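Local coordinates for protein E1 (PDB 3VX6) that forms the N-terminal domain of Atg7, the E1-like enzyme that activates the ubiquitin-like proteins Atg8 and Atg12 for conjugation in autophagy, at residues A[58-63]-A[121-126]; A[95-100]-A[137-142]; A[106-111]-A[143-148]. All coordinates share one frame; numbering follows the deposited sequence.

All three contacts are assembled on the mixed sheet that contains strands 123-130 and 135-144, but on opposite faces of it. Interaction 1 is the most central, its centre lying about 8 Å from the centre of the chain, and brings strand 59-62 against one face through buried aliphatic, aromatic and thioether groups. Interactions 2 and 3 both set helix 97-114 against strand 135-144 or the chain leading from it, on the other face. Near the start of the helix, interaction 2 is only partly buried and involves a lysine stem, an indole and a thiol. Further along, interaction 3 is buried again, its side-chain contacts all between carbons. No hydrogen bond spans the paired segments in any of them.

Interaction 1 of 3, residues A[58-63]-A[121-126]; sequences LAISLR and ISFYMI
Ile60 and Phe123 meet methyl to ring: Ile60 CG2 lies over one face of the aromatic ring, 4.3 Å from its centroid and 22° off the normal, which is the geometry of a CH-pi contact. The methyl is displaced toward the rim, and its nearest ring atom is Phe123 CE2. Leu62 splits its two branches between partners. Its CD2 approaches that same corner obliquely, 3.8 Å from Phe123 CE2, while its CD1 rests against the thioether of Met125, 3.9 Å from SD. The ring comes within range because Phe123 CG is set between the backbone N and the carbonyl carbon (chi1 66°). Were the ring replaced by the methyl of an alanine, Ile60 CG2 and Leu62 CD2 would probably lose their shared partner and a gap would open between the strands. The axes of strand segments 59-62 and 123-126 come no closer than 10.9 Å and are inclined by 49°, too far for backbone pairing, so the contact is made by side chains alone. Strand 59-62 pairs instead with strand 16-19 in a small parallel sheet, stacked here on the larger mixed sheet. Leu44 and Thr46 of strand 40-47 also touch Phe123, and Phe23 of helix 21-33 packs on both Leu62 and Met125.

Interaction 2 of 3, residues A[95-100]-A[137-142]; sequences CNKIQF and YYWICM
Lys97 and Trp139 are brought together by different first torsions: Lys97 CG stands anti to its carbonyl carbon (chi1 -76°) and the chain then bends at its second torsion, so that CG, CD and CE run past the indole, whereas Trp139 CG is roughly anti to its own backbone N (chi1 -152°), which turns the indole toward the helix. The two side chains cross at about a right angle. The stem reaches the six-membered part of the indole obliquely, with Lys97 CG 3.4 Å from Trp139 CZ3 and 3.6 Å from CE3, so this is an aliphatic contact of the lysine rather than one of its charge. The ammonium is engaged elsewhere: Lys97 NZ donates to the carbonyl oxygen of Phe92 and forms a cation-pi contact with the Phe92 ring. The indole N-H of Trp139 is likewise satisfied by the carbonyl oxygen of Glu263. Helix 97-114 belongs to the connection between the parallel, adjacent strands 78-86 and 123-130, a beta-alpha-beta crossover, and strand 135-144 follows as the antiparallel neighbour of 123-130. Asn96 occupies the N-cap of this helix, where OD1 accepts from Gln99 N at 2.8 Å, although the position of that oxygen is less certain. One turn further, Phe100 extends with CG anti to its backbone N (chi1 168°) and presents its edge to Cys141. The sulfur SG lies near the ring plane, 4.0 Å from Phe100 CE1 and 5.4 Å from the ring centroid, a sulfur-aromatic contact made at the rim. Trp262 links the two pairs, since its ring meets those of both Trp139 and Phe100 and its NE1 donates to the carbonyl oxygen of Lys97.

Interaction 3 of 3, residues A[106-111]-A[143-148]; sequences QELLQR and PSFQSD
Leu108 faces the strand and divides its contacts between two residues of the chain segment 143-148. The side chains of Leu108 and Pro143 cross at about a right angle, Leu108 CD1 lying nearest to Pro143 CB at 3.3 Å and 3.9 Å from Pro143 CG. Nearer the helix backbone, Leu108 CB meets Phe145 at CE1, 3.4 Å away, approaching the ring obliquely. The aromatic side chain leaves its backbone with CG between N and the carbonyl carbon (chi1 51°), a torsion that carries its far end up to the helix. There Phe145 CZ lies 3.7 Å from Leu109 N, and CE2 lies 4.0 Å from Leu109 CB, so the ring spans two successive helix residues and touches main chain as well as side chain. The side-chain amide of Asn217 holds the backbone on both sides of Ser144, accepting from Phe145 N and donating to Pro143 O. Val221, from the same helix 215-225, packs on the Phe145 side chain. Tyr124 of the neighbouring strand 123-130 touches both Leu108 and Pro143. The contact buries 212 Å² in total, with no hydrogen bond between the segments and only carbon meeting carbon among the side chains, so the attachment of helix 97-114 to segment 143-148 probably rests here on close fit and exclusion of water, while polar groups such as Arg111, salt-bridged to Glu119, find their partners elsewhere.

Interaction 1 of 3, residues A[58-63]-A[121-126]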
loop_
_atom_site.group_PDB
_atom_site.type_symbol
_atom_site.label_atom_id
_atom_site.label_comp_id
_atom_site.label_asym_id
_atom_site.label_seq_id
_atom_site.Cartn_x
_atom_site.Cartn_y
_atom_site.Cartn_z
ATOM N N LEU A 58 -1.724 -7.934 -4.506
ATOM C CA LEU A 58 -0.993 -8.320 -3.321
ATOM C C LEU A 58 -2.032 -8.795 -2.341
ATOM O O LEU A 58 -3.125 -8.231 -2.253
ATOM C CB LEU A 58 -0.254 -7.127 -2.725
ATOM C CG LEU A 58 0.380 -7.415 -1.367
ATOM C CD1 LEU A 58 1.536 -8.381 -1.555
ATOM C CD2 LEU A 58 0.846 -6.125 -0.729
ATOM N N ALA A 59 -1.703 -9.850 -1.615
ATOM C CA ALA A 59 -2.635 -10.360 -0.638
ATOM C C ALA A 59 -2.144 -9.897 0.695
ATOM O O ALA A 59 -1.018 -10.215 1.097
ATOM C CB ALA A 59 -2.676 -11.876 -0.667
ATOM N N ILE A 60 -2.968 -9.101 1.359
ATOM C CA ILE A 60 -2.634 -8.649 2.692
ATOM C C ILE A 60 -3.276 -9.750 3.528
ATOM O O ILE A 60 -4.494 -9.768 3.714
ATOM C CB ILE A 60 -3.285 -7.271 3.041
ATOM C CG1 ILE A 60 -2.588 -6.141 2.271
ATOM C CG2 ILE A 60 -3.227 -7.024 4.551
ATOM C CD1 ILE A 60 -1.133 -5.953 2.614
ATOM N N SER A 61 -2.468 -10.705 3.972
ATOM C CA SER A 61 -2.995 -11.783 4.793
ATOM C C SER A 61 -2.746 -11.482 6.259
ATOM O O SER A 61 -1.625 -11.560 6.763
ATOM C CB SER A 61 -2.384 -13.122 4.401
ATOM O OG SER A 61 -3.119 -13.686 3.333
ATOM N N LEU A 62 -3.827 -11.115 6.925
ATOM C CA LEU A 62 -3.790 -10.774 8.321
ATOM C C LEU A 62 -4.262 -11.968 9.121
ATOM O O LEU A 62 -5.437 -12.307 9.115
ATOM C CB LEU A 62 -4.695 -9.567 8.579
ATOM C CG LEU A 62 -4.315 -8.290 7.835
ATOM C CD1 LEU A 62 -5.287 -7.179 8.183
ATOM C CD2 LEU A 62 -2.907 -7.901 8.208
ATOM N N ARG A 63 -3.321 -12.618 9.787
ATOM C CA ARG A 63 -3.625 -13.769 10.610
ATOM C C ARG A 63 -3.398 -13.231 12.004
ATOM O O ARG A 63 -3.366 -12.022 12.206
ATOM C CB ARG A 63 -2.636 -14.902 10.329
ATOM C CG ARG A 63 -2.225 -15.021 8.867
ATOM C CD ARG A 63 -1.072 -16.008 8.670
ATOM N NE ARG A 63 -0.481 -15.916 7.331
ATOM C CZ ARG A 63 -1.148 -16.090 6.186
ATOM N NH1 ARG A 63 -2.450 -16.367 6.197
ATOM N NH2 ARG A 63 -0.511 -15.999 5.022
ATOM N N ILE A 121 3.985 3.592 0.870
ATOM C CA ILE A 121 3.149 2.400 0.834
ATOM C C ILE A 121 2.845 1.856 2.211
ATOM O O ILE A 121 3.750 1.570 2.986
ATOM C CB ILE A 121 3.810 1.266 0.018
ATOM C CG1 ILE A 121 3.795 1.627 -1.464
ATOM C CG2 ILE A 121 3.084 -0.061 0.275
ATOM C CD1 ILE A 121 4.375 0.562 -2.342
ATOM N N SER A 122 1.559 1.708 2.498
ATOM C CA SER A 122 1.123 1.176 3.774
ATOM C C SER A 122 -0.351 0.789 3.720
ATOM O O SER A 122 -1.046 1.064 2.750
ATOM C CB SER A 122 1.342 2.213 4.867
ATOM O OG SER A 122 1.132 1.643 6.138
ATOM N N PHE A 123 -0.825 0.111 4.749
ATOM C CA PHE A 123 -2.229 -0.228 4.788
ATOM C C PHE A 123 -2.737 0.125 6.164
ATOM O O PHE A 123 -2.020 0.022 7.155
ATOM C CB PHE A 123 -2.485 -1.698 4.476
ATOM C CG PHE A 123 -1.943 -2.643 5.489
ATOM C CD1 PHE A 123 -0.589 -2.943 5.523
ATOM C CD2 PHE A 123 -2.804 -3.302 6.362
ATOM C CE1 PHE A 123 -0.096 -3.895 6.410
ATOM C CE2 PHE A 123 -2.328 -4.254 7.252
ATOM C CZ PHE A 123 -0.973 -4.556 7.277
ATOM N N TYR A 124 -3.983 0.569 6.191
ATOM C CA TYR A 124 -4.654 0.995 7.397
ATOM C C TYR A 124 -5.981 0.248 7.471
ATOM O O TYR A 124 -6.686 0.078 6.469
ATOM C CB TYR A 124 -4.896 2.500 7.326
ATOM C CG TYR A 124 -3.627 3.307 7.133
ATOM C CD1 TYR A 124 -2.941 3.834 8.232
ATOM C CD2 TYR A 124 -3.100 3.533 5.850
ATOM C CE1 TYR A 124 -1.766 4.570 8.063
ATOM C CE2 TYR A 124 -1.916 4.266 5.669
ATOM C CZ TYR A 124 -1.256 4.784 6.786
ATOM O OH TYR A 124 -0.098 5.527 6.653
ATOM N N MET A 125 -6.319 -0.214 8.660
ATOM C CA MET A 125 -7.554 -0.941 8.822
ATOM C C MET A 125 -8.354 -0.311 9.936
ATOM O O MET A 125 -7.808 0.008 10.973
ATOM C CB MET A 125 -7.251 -2.403 9.166
ATOM C CG MET A 125 -8.478 -3.266 9.325
ATOM S SD MET A 125 -8.061 -4.958 9.761
ATOM C CE MET A 125 -9.340 -5.274 10.970
ATOM N N ILE A 126 -9.632 -0.070 9.703
ATOM C CA ILE A 126 -10.462 0.451 10.771
ATOM C C ILE A 126 -11.372 -0.726 11.041
ATOM O O ILE A 126 -11.688 -1.501 10.135
ATOM C CB ILE A 126 -11.295 1.690 10.373
ATOM C CG1 ILE A 126 -12.101 1.412 9.099
ATOM C CG2 ILE A 126 -10.371 2.902 10.255
ATOM C CD1 ILE A 126 -13.105 2.504 8.734
#

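Interaction 2 of 3, residues A[95-100]-A[137-142]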
loop_
_atom_site.group_PDB
_atom_site.type_symbol
_atom_site.label_atom_id
_atom_site.label_comp_id
_atom_site.label_asym_id
_atom_site.label_seq_id
_atom_site.Cartn_x
_atom_site.Cartn_y
_atom_site.Cartn_z
ATOM N N CYS A 95 -17.312 6.989 11.565
ATOM C CA CYS A 95 -15.954 7.386 11.241
ATOM C C CYS A 95 -15.937 8.028 9.868
ATOM O O CYS A 95 -16.306 7.391 8.886
ATOM C CB CYS A 95 -15.010 6.186 11.224
ATOM S SG CYS A 95 -13.425 6.578 10.434
ATOM N N ASN A 96 -15.529 9.290 9.792
ATOM C CA ASN A 96 -15.456 9.962 8.498
ATOM C C ASN A 96 -14.361 9.236 7.705
ATOM O O ASN A 96 -13.189 9.630 7.732
ATOM C CB ASN A 96 -15.074 11.430 8.681
ATOM C CG ASN A 96 -15.221 12.229 7.410
ATOM O OD1 ASN A 96 -14.802 11.795 6.344
ATOM N ND2 ASN A 96 -15.816 13.410 7.517
ATOM N N LYS A 97 -14.748 8.167 7.016
ATOM C CA LYS A 97 -13.788 7.378 6.255
ATOM C C LYS A 97 -12.983 8.186 5.249
ATOM O O LYS A 97 -11.804 7.922 5.063
ATOM C CB LYS A 97 -14.480 6.208 5.539
ATOM C CG LYS A 97 -14.852 5.040 6.449
ATOM C CD LYS A 97 -16.152 5.310 7.166
ATOM C CE LYS A 97 -16.464 4.258 8.207
ATOM N NZ LYS A 97 -17.824 4.492 8.777
ATOM N N ILE A 98 -13.612 9.166 4.609
ATOM C CA ILE A 98 -12.923 9.990 3.621
ATOM C C ILE A 98 -11.872 10.920 4.241
ATOM O O ILE A 98 -10.756 11.067 3.719
ATOM C CB ILE A 98 -13.936 10.820 2.797
ATOM C CG1 ILE A 98 -13.303 12.137 2.372
ATOM C CG2 ILE A 98 -15.204 11.035 3.590
ATOM C CD1 ILE A 98 -14.232 13.025 1.612
ATOM N N GLN A 99 -12.224 11.551 5.349
ATOM C CA GLN A 99 -11.289 12.431 6.022
ATOM C C GLN A 99 -10.115 11.592 6.529
ATOM O O GLN A 99 -8.958 12.030 6.533
ATOM C CB GLN A 99 -11.980 13.120 7.192
ATOM C CG GLN A 99 -11.088 14.049 8.001
ATOM C CD GLN A 99 -10.348 15.056 7.133
ATOM O OE1 GLN A 99 -10.922 15.650 6.210
ATOM N NE2 GLN A 99 -9.068 15.262 7.434
ATOM N N PHE A 100 -10.428 10.369 6.939
ATOM C CA PHE A 100 -9.427 9.460 7.469
ATOM C C PHE A 100 -8.415 9.048 6.429
ATOM O O PHE A 100 -7.217 9.165 6.639
ATOM C CB PHE A 100 -10.107 8.217 8.061
ATOM C CG PHE A 100 -9.162 7.101 8.385
ATOM C CD1 PHE A 100 -8.741 6.216 7.392
ATOM C CD2 PHE A 100 -8.683 6.934 9.684
ATOM C CE1 PHE A 100 -7.856 5.178 7.686
ATOM C CE2 PHE A 100 -7.801 5.905 9.987
ATOM C CZ PHE A 100 -7.383 5.021 8.986
ATOM N N TYR A 137 -16.727 -6.092 12.459
ATOM C CA TYR A 137 -16.853 -5.179 11.338
ATOM C C TYR A 137 -15.477 -4.559 11.079
ATOM O O TYR A 137 -14.817 -4.099 12.006
ATOM C CB TYR A 137 -17.858 -4.086 11.689
ATOM C CG TYR A 137 -19.188 -4.620 12.176
ATOM C CD1 TYR A 137 -20.337 -4.526 11.386
ATOM C CD2 TYR A 137 -19.296 -5.255 13.419
ATOM C CE1 TYR A 137 -21.562 -5.053 11.821
ATOM C CE2 TYR A 137 -20.516 -5.789 13.863
ATOM C CZ TYR A 137 -21.638 -5.684 13.057
ATOM O OH TYR A 137 -22.824 -6.234 13.474
ATOM N N TYR A 138 -15.019 -4.567 9.835
ATOM C CA TYR A 138 -13.731 -3.962 9.538
ATOM C C TYR A 138 -13.656 -3.413 8.138
ATOM O O TYR A 138 -14.471 -3.736 7.272
ATOM C CB TYR A 138 -12.589 -4.944 9.729
ATOM C CG TYR A 138 -12.639 -6.121 8.807
ATOM C CD1 TYR A 138 -13.623 -7.091 8.955
ATOM C CD2 TYR A 138 -11.672 -6.298 7.813
ATOM C CE1 TYR A 138 -13.648 -8.211 8.150
ATOM C CE2 TYR A 138 -11.682 -7.423 6.994
ATOM C CZ TYR A 138 -12.678 -8.379 7.171
ATOM O OH TYR A 138 -12.721 -9.512 6.389
ATOM N N TRP A 139 -12.651 -2.574 7.929
ATOM C CA TRP A 139 -12.445 -1.950 6.650
ATOM C C TRP A 139 -10.972 -1.646 6.487
ATOM O O TRP A 139 -10.380 -0.920 7.291
ATOM C CB TRP A 139 -13.244 -0.663 6.578
ATOM C CG TRP A 139 -13.626 -0.303 5.199
ATOM C CD1 TRP A 139 -13.149 -0.850 4.043
ATOM C CD2 TRP A 139 -14.592 0.675 4.812
ATOM N NE1 TRP A 139 -13.762 -0.274 2.963
ATOM C CE2 TRP A 139 -14.654 0.666 3.406
ATOM C CE3 TRP A 139 -15.412 1.562 5.522
ATOM C CZ2 TRP A 139 -15.505 1.509 2.690
ATOM C CZ3 TRP A 139 -16.257 2.399 4.808
ATOM C CH2 TRP A 139 -16.297 2.366 3.406
ATOM N N ILE A 140 -10.374 -2.209 5.446
ATOM C CA ILE A 140 -8.967 -1.978 5.199
ATOM C C ILE A 140 -8.817 -1.058 4.008
ATOM O O ILE A 140 -9.661 -1.048 3.105
ATOM C CB ILE A 140 -8.223 -3.290 4.914
ATOM C CG1 ILE A 140 -8.419 -4.257 6.083
ATOM C CG2 ILE A 140 -6.744 -3.012 4.704
ATOM C CD1 ILE A 140 -7.721 -5.599 5.917
ATOM N N CYS A 141 -7.752 -0.261 4.033
ATOM C CA CYS A 141 -7.451 0.654 2.947
ATOM C C CYS A 141 -5.944 0.770 2.840
ATOM O O CYS A 141 -5.224 0.663 3.829
ATOM C CB CYS A 141 -8.049 2.043 3.193
ATOM S SG CYS A 141 -7.111 3.122 4.312
ATOM N N MET A 142 -5.470 0.934 1.618
ATOM C CA MET A 142 -4.052 1.126 1.374
ATOM C C MET A 142 -4.110 2.457 0.637
ATOM O O MET A 142 -4.400 2.495 -0.554
ATOM C CB MET A 142 -3.508 0.019 0.478
ATOM C CG MET A 142 -2.012 0.087 0.293
ATOM S SD MET A 142 -1.460 -1.266 -0.698
ATOM C CE MET A 142 -0.967 -2.472 0.529
#

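Interaction 3 of 3, residues A[106-111]-A[143-148]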
loop_
_atom_site.group_PDB
_atom_site.type_symbol
_atom_site.label_atom_id
_atom_site.label_comp_id
_atom_site.label_asym_id
_atom_site.label_seq_id
_atom_site.Cartn_x
_atom_site.Cartn_y
_atom_site.Cartn_z
ATOM N N GLN A 106 -1.992 12.184 3.161
ATOM C CA GLN A 106 -1.083 13.321 3.231
ATOM C C GLN A 106 0.196 12.962 3.965
ATOM O O GLN A 106 1.254 13.538 3.697
ATOM C CB GLN A 106 -1.752 14.502 3.940
ATOM C CG GLN A 106 -2.935 15.061 3.179
ATOM C CD GLN A 106 -3.695 16.132 3.955
ATOM O OE1 GLN A 106 -4.057 15.937 5.117
ATOM N NE2 GLN A 106 -3.957 17.264 3.301
ATOM N N GLU A 107 0.093 12.013 4.892
ATOM C CA GLU A 107 1.237 11.589 5.682
ATOM C C GLU A 107 2.186 10.773 4.826
ATOM O O GLU A 107 3.397 10.913 4.921
ATOM C CB GLU A 107 0.775 10.756 6.878
ATOM C CG GLU A 107 -0.214 11.464 7.783
ATOM C CD GLU A 107 -0.901 10.514 8.763
ATOM O OE1 GLU A 107 -1.768 10.996 9.524
ATOM O OE2 GLU A 107 -0.583 9.293 8.771
ATOM N N LEU A 108 1.633 9.906 3.994
ATOM C CA LEU A 108 2.466 9.097 3.130
ATOM C C LEU A 108 3.166 10.044 2.159
ATOM O O LEU A 108 4.347 9.875 1.858
ATOM C CB LEU A 108 1.611 8.061 2.396
ATOM C CG LEU A 108 0.921 7.068 3.342
ATOM C CD1 LEU A 108 -0.139 6.312 2.603
ATOM C CD2 LEU A 108 1.933 6.125 3.949
ATOM N N LEU A 109 2.440 11.053 1.688
ATOM C CA LEU A 109 2.993 12.048 0.780
ATOM C C LEU A 109 4.250 12.665 1.393
ATOM O O LEU A 109 5.327 12.662 0.790
ATOM C CB LEU A 109 1.961 13.139 0.536
ATOM C CG LEU A 109 2.466 14.446 -0.065
ATOM C CD1 LEU A 109 3.117 14.182 -1.400
ATOM C CD2 LEU A 109 1.299 15.401 -0.220
ATOM N N GLN A 110 4.092 13.201 2.598
ATOM C CA GLN A 110 5.186 13.814 3.333
ATOM C C GLN A 110 6.360 12.837 3.400
ATOM O O GLN A 110 7.449 13.132 2.914
ATOM C CB GLN A 110 4.725 14.175 4.754
ATOM C CG GLN A 110 5.766 14.924 5.580
ATOM C CD GLN A 110 6.188 16.229 4.918
ATOM O OE1 GLN A 110 5.465 17.230 4.961
ATOM N NE2 GLN A 110 7.353 16.216 4.280
ATOM N N ARG A 111 6.126 11.666 3.986
ATOM C CA ARG A 111 7.169 10.657 4.129
ATOM C C ARG A 111 7.899 10.310 2.840
ATOM O O ARG A 111 9.101 10.100 2.855
ATOM C CB ARG A 111 6.597 9.389 4.772
ATOM C CG ARG A 111 6.188 9.635 6.204
ATOM C CD ARG A 111 5.782 8.396 6.976
ATOM N NE ARG A 111 5.755 8.717 8.404
ATOM C CZ ARG A 111 6.847 8.895 9.151
ATOM N NH1 ARG A 111 8.055 8.769 8.611
ATOM N NH2 ARG A 111 6.738 9.228 10.433
ATOM N N PRO A 143 -3.864 3.568 1.350
ATOM C CA PRO A 143 -3.914 4.893 0.749
ATOM C C PRO A 143 -3.197 5.048 -0.563
ATOM O O PRO A 143 -2.027 4.698 -0.719
ATOM C CB PRO A 143 -3.349 5.788 1.842
ATOM C CG PRO A 143 -3.779 5.107 3.053
ATOM C CD PRO A 143 -3.399 3.681 2.734
ATOM N N SER A 144 -3.963 5.569 -1.507
ATOM C CA SER A 144 -3.532 5.839 -2.861
ATOM C C SER A 144 -3.875 7.312 -3.070
ATOM O O SER A 144 -5.033 7.676 -3.263
ATOM C CB SER A 144 -4.314 4.959 -3.835
ATOM O OG SER A 144 -4.184 5.450 -5.156
ATOM N N PHE A 145 -2.863 8.165 -3.007
ATOM C CA PHE A 145 -3.090 9.587 -3.176
ATOM C C PHE A 145 -2.561 10.103 -4.494
ATOM O O PHE A 145 -1.749 9.459 -5.158
ATOM C CB PHE A 145 -2.430 10.357 -2.048
ATOM C CG PHE A 145 -0.999 9.987 -1.838
ATOM C CD1 PHE A 145 -0.658 8.905 -1.028
ATOM C CD2 PHE A 145 0.017 10.718 -2.450
ATOM C CE1 PHE A 145 0.675 8.565 -0.831
ATOM C CE2 PHE A 145 1.343 10.386 -2.260
ATOM C CZ PHE A 145 1.679 9.310 -1.450
ATOM N N GLN A 146 -3.030 11.293 -4.846
ATOM C CA GLN A 146 -2.655 11.964 -6.076
ATOM C C GLN A 146 -3.188 13.388 -6.029
ATOM O O GLN A 146 -4.012 13.726 -5.182
ATOM C CB GLN A 146 -3.284 11.255 -7.261
ATOM C CG GLN A 146 -4.793 11.281 -7.224
ATOM C CD GLN A 146 -5.394 10.920 -8.551
ATOM O OE1 GLN A 146 -5.343 9.768 -8.979
ATOM N NE2 GLN A 146 -5.960 11.908 -9.224
ATOM N N SER A 147 -2.717 14.227 -6.941
ATOM C CA SER A 147 -3.195 15.596 -7.006
ATOM C C SER A 147 -4.648 15.544 -7.484
ATOM O O SER A 147 -5.004 14.723 -8.331
ATOM C CB SER A 147 -2.345 16.400 -7.991
ATOM O OG SER A 147 -2.905 17.683 -8.219
ATOM N N ASP A 148 -5.484 16.418 -6.938
ATOM C CA ASP A 148 -6.901 16.468 -7.304
ATOM C C ASP A 148 -7.112 16.762 -8.795
ATOM O O ASP A 148 -6.718 17.816 -9.298
ATOM C CB ASP A 148 -7.609 17.531 -6.462
ATOM C CG ASP A 148 -9.039 17.155 -6.128
ATOM O OD1 ASP A 148 -9.727 17.963 -5.467
ATOM O OD2 ASP A 148 -9.471 16.048 -6.521
#